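Long-range contacts in putative amidohydrolase/peptidase (Burkholderia cenocepacia, PDB 4WJB), which probably hydrolyses carbon-nitrogen bonds other than peptide bonds, as a zinc-dependent member of the peptidase M20 family: residues E53-F58 with G75-R80; I209-G214 with P388-L393; R248-V253 with N288-G293. All blocks are in the same frame, centred on the assembly; numbering follows the deposited sequence.

Overall arrangement
From the N terminus, contact 1 closes first: helix 49-64 returns through strand 68-71 to strand 77-81, a short loop of 16 intervening residues finished before the other two contacts begin. Contact 2 opens at helix 209-213 and closes 174 residues later, where the loop after strand 382-387 comes back to that helix. Within this long excursion the chain builds the M20 dimerisation region, and contact 3 closes a smaller loop there, joining the start of helix 251-268 to the start of strand 289-302. Contacts 1 and 3 lie on opposite sides of the chain's centre, their centres about 57 Å apart; contact 2 is about 30 Å from contact 1 and about 41 Å from contact 3, centre to centre.

Contact 1: E53-F58 with G75-R80; sequences ESRDLF and GNVFAR. With EDO (1,2-ethanediol), chain I.
Arg55 reaches from helix 53-58 to the loop before strand 77-80 and donates a hydrogen bond from NH1 to the carbonyl O of Gly75, 2.7 Å away. The bond is nearly straight, 160° at the hydrogen. It lies in the carbonyl plane and close to the guanidinium plane as well, so the acceptor meets the edge of the flat group. The chain of Arg55 is extended from CG to NE, which carries the charged end across to the loop. Its remaining nitrogens are held too: NE forms a salt bridge with Asp51 and NH2 a hydrogen bond to Thr139, while Tyr185 adds a cation-pi contact. With each nitrogen engaged, rotation of the guanidinium should be well restricted. Arg80 NH2 donates to 1,2-ethanediol O1 at 2.6 Å, NH1 adds a weak bond and NE a salt bridge to Asp134; the diol probably comes from the crystallisation liquor.

The helix and strand segments run almost parallel, 12° apart with axes 10.4 Å from each other, and the contact is the packing of helix 49-64 on the sheet of the M20 catalytic domain. Strand 77-81 pairs there with strands 68-71 and 133-138.

Alongside the Arg55 bond, Val77 divides its branches between the two helix residues: CG2 lies 3.6 Å from Arg55 NH1, and CG1 makes apolar contact at the edge of the Phe58 ring, 4.2 Å from CE2. The ring leaves the helix with CG anti to the backbone N (chi1 169°), directing CZ to the CB of Ala79 at 4.0 Å. Val135 and Ile137 of strand 133-138 also touch Phe58.

Contact 2: I209-G214 with P388-L393; sequences ILERAG and PCVDGL
The N-H of Asp391, in the loop 388-393, is held by the carboxylate of Glu211 on helix 209-213. CB of Glu211 lies 3.9 Å from the carbonyl O of Cys389 and 4.2 Å from Pro388 CB. CG stands anti to the backbone N (chi1 -175°), and the chain runs on extended past the same Cys389 carbonyl, which CG approaches to 4.1 Å. At the tip the carboxylate straddles the N-H of Asp391. OE2 accepts the main bond, 2.9 Å from Asp391 N and almost straight at 170°, with the donor on the syn side but 30° out of the carboxylate plane; OE1 takes a weak, bent share of the same hydrogen. OE2 also rests 3.4 Å from Val390 CA. The Asp391 carboxylate is a like charge near this group, which may raise the proton affinity of either acid slightly.

At the other end of the contact, CB of Leu210 packs on Pro388 CB at 3.7 Å. A water accepts a hydrogen bond from Glu211 N and a weak one from Cys389 N, bridging the two backbones.

Gly214, with positive phi, ends the helix in a Schellman motif. Phe247 of the second subunit packs on Ile209 and makes a cation-pi contact with Arg212. Pro388 and Val390 also touch Trp405 of helix 403-421, and Met363 of strand 362-367 packs against Ile209, Leu210 and Ala213.

Contact 3: R248-V253 with N288-G293; sequences RRDALV and NTVPGG. With EDO (1,2-ethanediol), chain H.
Asp250 is the N-cap of helix 251-268, and its side chain lies across Val290 and Pro291 at the start of strand 289-302, within the M20 dimerisation region. With CG anti to the backbone N (chi1 -166°), the carboxylate reaches forward over the first turn, and OD1 accepts from Val253 N at 3.1 Å and, weakly, from Leu252 N. The Val253 donor comes from above the carboxylate plane, 64° out of it. The same carboxylate packs on the proline ring, OD1 standing 3.4 Å from Pro291 CD.

Val290 has its two methyls in different settings. CG1, anti to the backbone N, rests against Asp250 CB, whereas CG2 lies over one face of the Arg248 guanidinium, 3.4 Å above its plane and offset toward the rim. The extended Arg248 chain holds that flat group over the valine. Its polar end is fixed by the Thr243 carbonyl through NE and by Thr276 of the second subunit through NH1.

Pro291 CG touches Leu252 CB on the helix, and Val277 of the second subunit also packs on the ring. Asn288 ND2 donates to O1 of a 1,2-ethanediol, probably from the crystallisation liquor, at 3.3 Å. Gly292 and Gly293 form a classic beta bulge opposite Arg283. Just before it, the carbonyl O of Pro291 accepts a hydrogen bond from Ala251 N at 2.9 Å, the donor tilted 27° from the carbonyl plane.

Contact 1: E53-F58 with G75-R80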
ATOM      1  N   GLU A  53       0.472   8.208  42.793  1.00 19.28           N
ATOM      2  CA  GLU A  53       1.689   8.185  43.595  1.00 21.36           C
ATOM      3  C   GLU A  53       2.635   9.289  43.145  1.00 20.04           C
ATOM      4  O   GLU A  53       3.244   9.973  43.967  1.00 17.81           O
ATOM      5  CB  GLU A  53       2.382   6.825  43.506  1.00 23.36           C
ATOM      6  CG  GLU A  53       3.634   6.735  44.365  1.00 27.44           C
ATOM      7  CD  GLU A  53       4.339   5.399  44.247  1.00 33.15           C
ATOM      8  OE1 GLU A  53       3.828   4.505  43.533  1.00 35.35           O
ATOM      9  OE2 GLU A  53       5.406   5.243  44.876  1.00 32.45           O
ATOM     10  N   SER A  54       2.740   9.463  41.832  1.00 20.37           N
ATOM     11  CA  SER A  54       3.576  10.507  41.253  1.00 22.00           C
ATOM     12  C   SER A  54       3.077  11.898  41.637  1.00 19.40           C
ATOM     13  O   SER A  54       3.863  12.791  41.979  1.00 18.94           O
ATOM     14  CB  SER A  54       3.617  10.366  39.729  1.00 24.02           C
ATOM     15  OG  SER A  54       4.397  11.398  39.158  1.00 29.62           O
ATOM     16  N   ARG A  55       1.764  12.079  41.571  1.00 18.52           N
ATOM     17  CA  ARG A  55       1.143  13.345  41.953  1.00 19.66           C
ATOM     18  C   ARG A  55       1.377  13.643  43.437  1.00 16.85           C
ATOM     19  O   ARG A  55       1.740  14.760  43.810  1.00 16.32           O
ATOM     20  CB  ARG A  55      -0.358  13.313  41.645  1.00 19.76           C
ATOM     21  CG  ARG A  55      -0.700  13.344  40.154  1.00 20.88           C
ATOM     22  CD  ARG A  55      -2.114  12.826  39.893  1.00 21.33           C
ATOM     23  NE  ARG A  55      -2.578  13.192  38.556  1.00 21.42           N
ATOM     24  CZ  ARG A  55      -3.372  14.225  38.307  1.00 22.05           C
ATOM     25  NH1 ARG A  55      -3.801  14.991  39.306  1.00 21.18           N
ATOM     26  NH2 ARG A  55      -3.740  14.497  37.063  1.00 21.62           N
ATOM     27  N   ASP A  56       1.167  12.635  44.274  1.00 15.96           N
ATOM     28  CA  ASP A  56       1.339  12.783  45.719  1.00 17.93           C
ATOM     29  C   ASP A  56       2.765  13.178  46.088  1.00 19.01           C
ATOM     30  O   ASP A  56       2.984  13.971  47.011  1.00 17.16           O
ATOM     31  CB  ASP A  56       0.974  11.487  46.448  1.00 20.27           C
ATOM     32  CG  ASP A  56      -0.520  11.227  46.472  1.00 22.65           C
ATOM     33  OD1 ASP A  56      -1.291  12.144  46.128  1.00 22.80           O
ATOM     34  OD2 ASP A  56      -0.919  10.104  46.851  1.00 25.07           O
ATOM     35  N   LEU A  57       3.731  12.602  45.379  1.00 18.86           N
ATOM     36  CA  LEU A  57       5.141  12.886  45.634  1.00 18.30           C
ATOM     37  C   LEU A  57       5.488  14.319  45.240  1.00 20.16           C
ATOM     38  O   LEU A  57       6.202  15.014  45.963  1.00 19.22           O
ATOM     39  CB  LEU A  57       6.034  11.898  44.880  1.00 17.68           C
ATOM     40  CG  LEU A  57       7.519  11.927  45.238  1.00 18.41           C
ATOM     41  CD1 LEU A  57       7.683  11.685  46.726  1.00 20.63           C
ATOM     42  CD2 LEU A  57       8.281  10.873  44.448  1.00 19.15           C
ATOM     43  N   PHE A  58       4.979  14.763  44.096  1.00 18.86           N
ATOM     44  CA  PHE A  58       5.190  16.141  43.667  1.00 17.71           C
ATOM     45  C   PHE A  58       4.584  17.108  44.676  1.00 16.78           C
ATOM     46  O   PHE A  58       5.199  18.106  45.060  1.00 17.19           O
ATOM     47  CB  PHE A  58       4.583  16.381  42.280  1.00 16.09           C
ATOM     48  CG  PHE A  58       4.544  17.830  41.888  1.00 15.49           C
ATOM     49  CD1 PHE A  58       5.677  18.455  41.406  1.00 15.02           C
ATOM     50  CD2 PHE A  58       3.378  18.570  42.027  1.00 16.30           C
ATOM     51  CE1 PHE A  58       5.649  19.802  41.053  1.00 16.62           C
ATOM     52  CE2 PHE A  58       3.344  19.911  41.677  1.00 16.88           C
ATOM     53  CZ  PHE A  58       4.484  20.525  41.188  1.00 16.57           C
ATOM     54  N   GLY A  75      -8.420  18.003  37.892  1.00 16.13           N
ATOM     55  CA  GLY A  75      -7.317  17.364  38.588  1.00 15.92           C
ATOM     56  C   GLY A  75      -5.956  17.967  38.289  1.00 16.55           C
ATOM     57  O   GLY A  75      -4.928  17.396  38.649  1.00 15.93           O
ATOM     58  N   ASN A  76      -5.941  19.117  37.621  1.00 14.18           N
ATOM     59  CA  ASN A  76      -4.695  19.838  37.417  1.00 16.35           C
ATOM     60  C   ASN A  76      -4.136  20.273  38.764  1.00 17.51           C
ATOM     61  O   ASN A  76      -4.870  20.779  39.612  1.00 13.54           O
ATOM     62  CB  ASN A  76      -4.902  21.053  36.516  1.00 17.78           C
ATOM     63  CG  ASN A  76      -5.407  20.680  35.140  1.00 19.72           C
ATOM     64  OD1 ASN A  76      -4.975  19.684  34.550  1.00 17.47           O
ATOM     65  ND2 ASN A  76      -6.333  21.479  34.619  1.00 19.29           N
ATOM     66  N   VAL A  77      -2.841  20.060  38.963  1.00 17.19           N
ATOM     67  CA  VAL A  77      -2.215  20.367  40.239  1.00 15.70           C
ATOM     68  C   VAL A  77      -1.352  21.606  40.091  1.00 15.42           C
ATOM     69  O   VAL A  77      -0.488  21.657  39.216  1.00 14.40           O
ATOM     70  CB  VAL A  77      -1.361  19.187  40.745  1.00 17.41           C
ATOM     71  CG1 VAL A  77      -0.780  19.491  42.118  1.00 17.10           C
ATOM     72  CG2 VAL A  77      -2.201  17.914  40.789  1.00 15.50           C
ATOM     73  N   PHE A  78      -1.590  22.602  40.945  1.00 14.57           N
ATOM     74  CA  PHE A  78      -0.833  23.851  40.912  1.00 16.12           C
ATOM     75  C   PHE A  78      -0.113  24.068  42.236  1.00 16.45           C
ATOM     76  O   PHE A  78      -0.751  24.173  43.279  1.00 16.75           O
ATOM     77  CB  PHE A  78      -1.744  25.057  40.640  1.00 16.80           C
ATOM     78  CG  PHE A  78      -2.562  24.942  39.392  1.00 17.94           C
ATOM     79  CD1 PHE A  78      -3.792  24.301  39.412  1.00 17.15           C
ATOM     80  CD2 PHE A  78      -2.113  25.490  38.200  1.00 17.92           C
ATOM     81  CE1 PHE A  78      -4.557  24.201  38.262  1.00 17.03           C
ATOM     82  CE2 PHE A  78      -2.871  25.388  37.047  1.00 17.70           C
ATOM     83  CZ  PHE A  78      -4.097  24.741  37.080  1.00 17.61           C
ATOM     84  N   ALA A  79       1.212  24.132  42.188  1.00 18.37           N
ATOM     85  CA  ALA A  79       2.002  24.454  43.371  1.00 17.54           C
ATOM     86  C   ALA A  79       2.441  25.904  43.291  1.00 15.94           C
ATOM     87  O   ALA A  79       3.214  26.263  42.408  1.00 16.53           O
ATOM     88  CB  ALA A  79       3.205  23.540  43.477  1.00 16.51           C
ATOM     89  N   ARG A  80       1.966  26.742  44.206  1.00 15.94           N
ATOM     90  CA  ARG A  80       2.253  28.164  44.093  1.00 18.37           C
ATOM     91  C   ARG A  80       3.330  28.642  45.056  1.00 18.82           C
ATOM     92  O   ARG A  80       3.195  28.506  46.270  1.00 19.01           O
ATOM     93  CB  ARG A  80       0.986  28.996  44.310  1.00 18.91           C
ATOM     94  CG  ARG A  80       1.265  30.498  44.392  1.00 20.21           C
ATOM     95  CD  ARG A  80       0.006  31.327  44.182  1.00 19.88           C
ATOM     96  NE  ARG A  80      -0.503  31.201  42.816  1.00 19.01           N
ATOM     97  CZ  ARG A  80      -1.396  32.021  42.274  1.00 18.35           C
ATOM     98  NH1 ARG A  80      -1.880  33.044  42.975  1.00 20.33           N
ATOM     99  NH2 ARG A  80      -1.798  31.831  41.024  1.00 19.16           N
TER
HETATM  100  C1  EDO I 505      -5.033  32.944  40.136  1.00 41.31           C
HETATM  101  O1  EDO I 505      -3.737  33.484  40.423  1.00 38.61           O
HETATM  102  C2  EDO I 505      -5.347  31.793  41.084  1.00 42.46           C
HETATM  103  O2  EDO I 505      -6.555  31.158  40.649  1.00 41.80           O

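Contact 2: I209-G214 with P388-L393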
ATOM      1  N   ILE A 209      16.853  17.257  15.983  1.00 27.22           N
ATOM      2  CA  ILE A 209      17.351  18.514  15.426  1.00 31.77           C
ATOM      3  C   ILE A 209      18.416  19.157  16.321  1.00 27.24           C
ATOM      4  O   ILE A 209      19.482  19.550  15.845  1.00 28.59           O
ATOM      5  CB  ILE A 209      16.201  19.512  15.192  1.00 31.59           C
ATOM      6  CG1 ILE A 209      15.282  18.991  14.079  1.00 26.98           C
ATOM      7  CG2 ILE A 209      16.746  20.897  14.857  1.00 27.47           C
ATOM      8  CD1 ILE A 209      14.115  19.895  13.761  1.00 29.22           C
ATOM      9  N   LEU A 210      18.131  19.249  17.615  1.00 25.89           N
ATOM     10  CA  LEU A 210      19.075  19.853  18.551  1.00 26.83           C
ATOM     11  C   LEU A 210      20.325  18.996  18.669  1.00 29.79           C
ATOM     12  O   LEU A 210      21.446  19.508  18.620  1.00 29.92           O
ATOM     13  CB  LEU A 210      18.432  20.053  19.928  1.00 24.37           C
ATOM     14  CG  LEU A 210      17.334  21.116  19.993  1.00 23.58           C
ATOM     15  CD1 LEU A 210      16.787  21.262  21.413  1.00 22.17           C
ATOM     16  CD2 LEU A 210      17.860  22.451  19.474  1.00 26.74           C
ATOM     17  N   GLU A 211      20.126  17.687  18.799  1.00 26.65           N
ATOM     18  CA  GLU A 211      21.236  16.762  18.987  1.00 37.59           C
ATOM     19  C   GLU A 211      22.200  16.790  17.810  1.00 29.45           C
ATOM     20  O   GLU A 211      23.414  16.822  17.996  1.00 32.89           O
ATOM     21  CB  GLU A 211      20.720  15.339  19.195  1.00 40.28           C
ATOM     22  CG  GLU A 211      21.807  14.334  19.529  1.00 45.00           C
ATOM     23  CD  GLU A 211      21.348  12.900  19.348  1.00 50.87           C
ATOM     24  OE1 GLU A 211      20.475  12.663  18.485  1.00 50.22           O
ATOM     25  OE2 GLU A 211      21.858  12.012  20.064  1.00 54.23           O
ATOM     26  N   ARG A 212      21.660  16.793  16.597  1.00 29.95           N
ATOM     27  CA  ARG A 212      22.501  16.741  15.406  1.00 31.83           C
ATOM     28  C   ARG A 212      23.139  18.092  15.098  1.00 33.72           C
ATOM     29  O   ARG A 212      24.196  18.157  14.477  1.00 34.37           O
ATOM     30  CB  ARG A 212      21.696  16.259  14.200  1.00 34.01           C
ATOM     31  CG  ARG A 212      21.233  14.823  14.312  1.00 33.41           C
ATOM     32  CD  ARG A 212      20.670  14.321  12.998  1.00 34.53           C
ATOM     33  NE  ARG A 212      20.157  12.964  13.119  1.00 36.44           N
ATOM     34  CZ  ARG A 212      19.763  12.226  12.087  1.00 39.71           C
ATOM     35  NH1 ARG A 212      19.837  12.712  10.856  1.00 38.50           N
ATOM     36  NH2 ARG A 212      19.307  10.998  12.284  1.00 43.31           N
ATOM     37  N   ALA A 213      22.496  19.171  15.526  1.00 31.65           N
ATOM     38  CA  ALA A 213      23.040  20.499  15.285  1.00 32.55           C
ATOM     39  C   ALA A 213      24.064  20.859  16.355  1.00 34.57           C
ATOM     40  O   ALA A 213      24.816  21.820  16.208  1.00 35.70           O
ATOM     41  CB  ALA A 213      21.930  21.528  15.238  1.00 31.67           C
ATOM     42  N   GLY A 214      24.096  20.073  17.425  1.00 34.10           N
ATOM     43  CA  GLY A 214      25.022  20.308  18.518  1.00 36.82           C
ATOM     44  C   GLY A 214      24.628  21.517  19.344  1.00 35.85           C
ATOM     45  O   GLY A 214      25.484  22.224  19.881  1.00 31.58           O
ATOM     46  N   PRO A 388      17.873  18.662  23.932  1.00 21.76           N
ATOM     47  CA  PRO A 388      17.943  17.558  22.971  1.00 28.24           C
ATOM     48  C   PRO A 388      17.582  16.231  23.624  1.00 26.15           C
ATOM     49  O   PRO A 388      17.492  16.148  24.848  1.00 24.59           O
ATOM     50  CB  PRO A 388      19.418  17.558  22.526  1.00 24.62           C
ATOM     51  CG  PRO A 388      20.032  18.815  23.120  1.00 26.82           C
ATOM     52  CD  PRO A 388      19.212  19.141  24.316  1.00 22.33           C
ATOM     53  N   CYS A 389      17.364  15.205  22.815  1.00 26.29           N
ATOM     54  CA  CYS A 389      17.301  13.857  23.352  1.00 30.91           C
ATOM     55  C   CYS A 389      18.105  12.942  22.448  1.00 33.56           C
ATOM     56  O   CYS A 389      18.225  13.193  21.249  1.00 35.82           O
ATOM     57  CB  CYS A 389      15.854  13.380  23.503  1.00 31.43           C
ATOM     58  SG  CYS A 389      14.800  13.610  22.059  1.00 36.76           S
ATOM     59  N   VAL A 390      18.689  11.904  23.037  1.00 36.17           N
ATOM     60  CA  VAL A 390      19.554  10.985  22.305  1.00 41.16           C
ATOM     61  C   VAL A 390      18.813  10.327  21.149  1.00 43.55           C
ATOM     62  O   VAL A 390      17.748   9.739  21.343  1.00 43.77           O
ATOM     63  CB  VAL A 390      20.118   9.895  23.229  1.00 42.34           C
ATOM     64  CG1 VAL A 390      21.113   9.028  22.477  1.00 47.12           C
ATOM     65  CG2 VAL A 390      20.768  10.528  24.445  1.00 39.72           C
ATOM     66  N   ASP A 391      19.377  10.459  19.948  1.00 45.49           N
ATOM     67  CA  ASP A 391      18.805   9.898  18.720  1.00 46.81           C
ATOM     68  C   ASP A 391      17.425  10.471  18.390  1.00 45.31           C
ATOM     69  O   ASP A 391      16.766  10.020  17.453  1.00 47.90           O
ATOM     70  CB  ASP A 391      18.722   8.371  18.816  1.00 50.82           C
ATOM     71  CG  ASP A 391      20.078   7.727  19.040  1.00 57.06           C
ATOM     72  OD1 ASP A 391      21.092   8.300  18.586  1.00 58.55           O
ATOM     73  OD2 ASP A 391      20.130   6.646  19.665  1.00 59.35           O
ATOM     74  N   GLY A 392      16.992  11.466  19.153  1.00 44.24           N
ATOM     75  CA  GLY A 392      15.675  12.049  18.967  1.00 44.34           C
ATOM     76  C   GLY A 392      14.551  11.163  19.469  1.00 45.24           C
ATOM     77  O   GLY A 392      13.372  11.468  19.276  1.00 44.56           O
ATOM     78  N   LEU A 393      14.923  10.071  20.128  1.00 47.05           N
ATOM     79  CA  LEU A 393      13.969   9.068  20.572  1.00 48.46           C
ATOM     80  C   LEU A 393      13.045   9.577  21.675  1.00 48.40           C
ATOM     81  O   LEU A 393      13.476  10.220  22.640  1.00 47.87           O
ATOM     82  CB  LEU A 393      14.709   7.817  21.050  1.00 48.95           C
ATOM     83  CG  LEU A 393      13.854   6.590  21.364  1.00 49.87           C
ATOM     84  CD1 LEU A 393      13.103   6.142  20.121  1.00 51.39           C
ATOM     85  CD2 LEU A 393      14.714   5.465  21.917  1.00 52.29           C
TER
HETATM   86  O   HOH W   1      17.462  16.603  19.637  1.00 21.30           O

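Contact 3: R248-V253 with N288-G293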
ATOM      1  N   ARG A 248      -2.915   1.514 -20.751  1.00 33.93           N
ATOM      2  CA  ARG A 248      -3.045   1.397 -19.301  1.00 36.17           C
ATOM      3  C   ARG A 248      -3.529   2.656 -18.585  1.00 36.20           C
ATOM      4  O   ARG A 248      -3.188   3.780 -18.959  1.00 36.59           O
ATOM      5  CB  ARG A 248      -1.706   0.967 -18.702  1.00 34.13           C
ATOM      6  CG  ARG A 248      -1.223  -0.380 -19.206  1.00 32.85           C
ATOM      7  CD  ARG A 248      -0.019  -0.852 -18.428  1.00 28.97           C
ATOM      8  NE  ARG A 248       0.363  -2.212 -18.794  1.00 28.50           N
ATOM      9  CZ  ARG A 248       1.246  -2.935 -18.114  1.00 27.83           C
ATOM     10  NH1 ARG A 248       1.827  -2.426 -17.034  1.00 23.07           N
ATOM     11  NH2 ARG A 248       1.541  -4.166 -18.500  1.00 27.83           N
ATOM     12  N   ARG A 249      -4.335   2.436 -17.552  1.00 35.70           N
ATOM     13  CA  ARG A 249      -4.742   3.474 -16.618  1.00 34.62           C
ATOM     14  C   ARG A 249      -4.310   3.033 -15.225  1.00 33.17           C
ATOM     15  O   ARG A 249      -5.136   2.655 -14.392  1.00 34.59           O
ATOM     16  CB  ARG A 249      -6.251   3.716 -16.673  1.00 37.66           C
ATOM     17  CG  ARG A 249      -6.748   4.275 -18.000  1.00 41.75           C
ATOM     18  CD  ARG A 249      -6.133   5.635 -18.281  1.00 42.82           C
ATOM     19  NE  ARG A 249      -6.676   6.256 -19.488  1.00 46.98           N
ATOM     20  CZ  ARG A 249      -6.142   6.133 -20.698  1.00 48.67           C
ATOM     21  NH1 ARG A 249      -5.045   5.408 -20.877  1.00 47.91           N
ATOM     22  NH2 ARG A 249      -6.705   6.737 -21.733  1.00 52.24           N
ATOM     23  N   ASP A 250      -3.002   3.063 -14.992  1.00 29.25           N
ATOM     24  CA  ASP A 250      -2.415   2.537 -13.766  1.00 29.44           C
ATOM     25  C   ASP A 250      -2.529   3.541 -12.623  1.00 29.36           C
ATOM     26  O   ASP A 250      -1.846   4.565 -12.614  1.00 30.00           O
ATOM     27  CB  ASP A 250      -0.949   2.162 -14.010  1.00 28.88           C
ATOM     28  CG  ASP A 250      -0.362   1.307 -12.896  1.00 28.03           C
ATOM     29  OD1 ASP A 250      -0.683   1.549 -11.709  1.00 28.78           O
ATOM     30  OD2 ASP A 250       0.446   0.407 -13.212  1.00 25.65           O
ATOM     31  N   ALA A 251      -3.388   3.227 -11.658  1.00 28.00           N
ATOM     32  CA  ALA A 251      -3.625   4.101 -10.511  1.00 27.03           C
ATOM     33  C   ALA A 251      -2.424   4.176  -9.570  1.00 27.00           C
ATOM     34  O   ALA A 251      -2.211   5.193  -8.901  1.00 26.30           O
ATOM     35  CB  ALA A 251      -4.861   3.637  -9.748  1.00 25.08           C
ATOM     36  N   LEU A 252      -1.639   3.106  -9.508  1.00 25.62           N
ATOM     37  CA  LEU A 252      -0.490   3.086  -8.604  1.00 24.83           C
ATOM     38  C   LEU A 252       0.655   3.945  -9.132  1.00 25.45           C
ATOM     39  O   LEU A 252       1.383   4.563  -8.355  1.00 24.23           O
ATOM     40  CB  LEU A 252      -0.009   1.653  -8.366  1.00 22.35           C
ATOM     41  CG  LEU A 252       1.166   1.498  -7.397  1.00 20.06           C
ATOM     42  CD1 LEU A 252       0.889   2.204  -6.067  1.00 19.58           C
ATOM     43  CD2 LEU A 252       1.466   0.036  -7.162  1.00 18.46           C
ATOM     44  N   VAL A 253       0.817   3.992 -10.450  1.00 25.63           N
ATOM     45  CA  VAL A 253       1.843   4.847 -11.037  1.00 24.43           C
ATOM     46  C   VAL A 253       1.476   6.312 -10.804  1.00 26.60           C
ATOM     47  O   VAL A 253       2.339   7.140 -10.515  1.00 28.72           O
ATOM     48  CB  VAL A 253       2.030   4.585 -12.546  1.00 23.69           C
ATOM     49  CG1 VAL A 253       2.975   5.619 -13.143  1.00 24.02           C
ATOM     50  CG2 VAL A 253       2.563   3.173 -12.782  1.00 20.40           C
ATOM     51  N   ASN A 288       0.154  -9.507 -10.799  1.00 26.80           N
ATOM     52  CA  ASN A 288       0.027  -9.684 -12.244  1.00 28.78           C
ATOM     53  C   ASN A 288      -1.027  -8.787 -12.891  1.00 28.98           C
ATOM     54  O   ASN A 288      -1.393  -8.994 -14.045  1.00 28.39           O
ATOM     55  CB  ASN A 288      -0.271 -11.150 -12.576  1.00 26.67           C
ATOM     56  CG  ASN A 288      -1.611 -11.618 -12.032  1.00 35.55           C
ATOM     57  OD1 ASN A 288      -2.114 -11.090 -11.039  1.00 35.72           O
ATOM     58  ND2 ASN A 288      -2.187 -12.632 -12.675  1.00 37.11           N
ATOM     59  N   THR A 289      -1.524  -7.796 -12.156  1.00 27.77           N
ATOM     60  CA  THR A 289      -2.511  -6.887 -12.732  1.00 32.55           C
ATOM     61  C   THR A 289      -2.120  -5.423 -12.578  1.00 32.57           C
ATOM     62  O   THR A 289      -1.472  -5.035 -11.608  1.00 32.83           O
ATOM     63  CB  THR A 289      -3.913  -7.084 -12.110  1.00 37.08           C
ATOM     64  OG1 THR A 289      -3.980  -6.411 -10.850  1.00 41.81           O
ATOM     65  CG2 THR A 289      -4.223  -8.557 -11.918  1.00 38.26           C
ATOM     66  N   VAL A 290      -2.518  -4.617 -13.555  1.00 32.36           N
ATOM     67  CA  VAL A 290      -2.388  -3.173 -13.473  1.00 28.76           C
ATOM     68  C   VAL A 290      -3.398  -2.646 -12.464  1.00 28.61           C
ATOM     69  O   VAL A 290      -4.600  -2.853 -12.637  1.00 28.45           O
ATOM     70  CB  VAL A 290      -2.629  -2.508 -14.841  1.00 29.35           C
ATOM     71  CG1 VAL A 290      -2.543  -0.994 -14.718  1.00 28.93           C
ATOM     72  CG2 VAL A 290      -1.648  -3.046 -15.883  1.00 29.96           C
ATOM     73  N   PRO A 291      -2.918  -1.978 -11.397  1.00 26.40           N
ATOM     74  CA  PRO A 291      -3.797  -1.457 -10.341  1.00 25.96           C
ATOM     75  C   PRO A 291      -4.803  -0.439 -10.866  1.00 29.57           C
ATOM     76  O   PRO A 291      -4.407   0.547 -11.487  1.00 31.17           O
ATOM     77  CB  PRO A 291      -2.820  -0.790  -9.360  1.00 25.09           C
ATOM     78  CG  PRO A 291      -1.505  -1.435  -9.629  1.00 24.85           C
ATOM     79  CD  PRO A 291      -1.497  -1.721 -11.104  1.00 25.56           C
ATOM     80  N   GLY A 292      -6.086  -0.675 -10.613  1.00 31.90           N
ATOM     81  CA  GLY A 292      -7.127   0.216 -11.092  1.00 32.65           C
ATOM     82  C   GLY A 292      -7.607   1.180 -10.023  1.00 31.09           C
ATOM     83  O   GLY A 292      -8.418   2.067 -10.288  1.00 30.27           O
ATOM     84  N   GLY A 293      -7.107   1.002  -8.807  1.00 31.09           N
ATOM     85  CA  GLY A 293      -7.463   1.886  -7.713  1.00 31.16           C
ATOM     86  C   GLY A 293      -6.321   2.096  -6.744  1.00 30.21           C
ATOM     87  O   GLY A 293      -5.539   1.183  -6.466  1.00 30.90           O
TER
HETATM   88  C1  EDO H 504      -0.626 -15.246 -15.920  1.00 38.74           C
HETATM   89  O1  EDO H 504      -0.703 -13.983 -15.248  1.00 36.71           O
HETATM   90  C2  EDO H 504      -0.854 -15.034 -17.412  1.00 40.42           C
HETATM   91  O2  EDO H 504      -0.365 -16.158 -18.153  1.00 41.05           O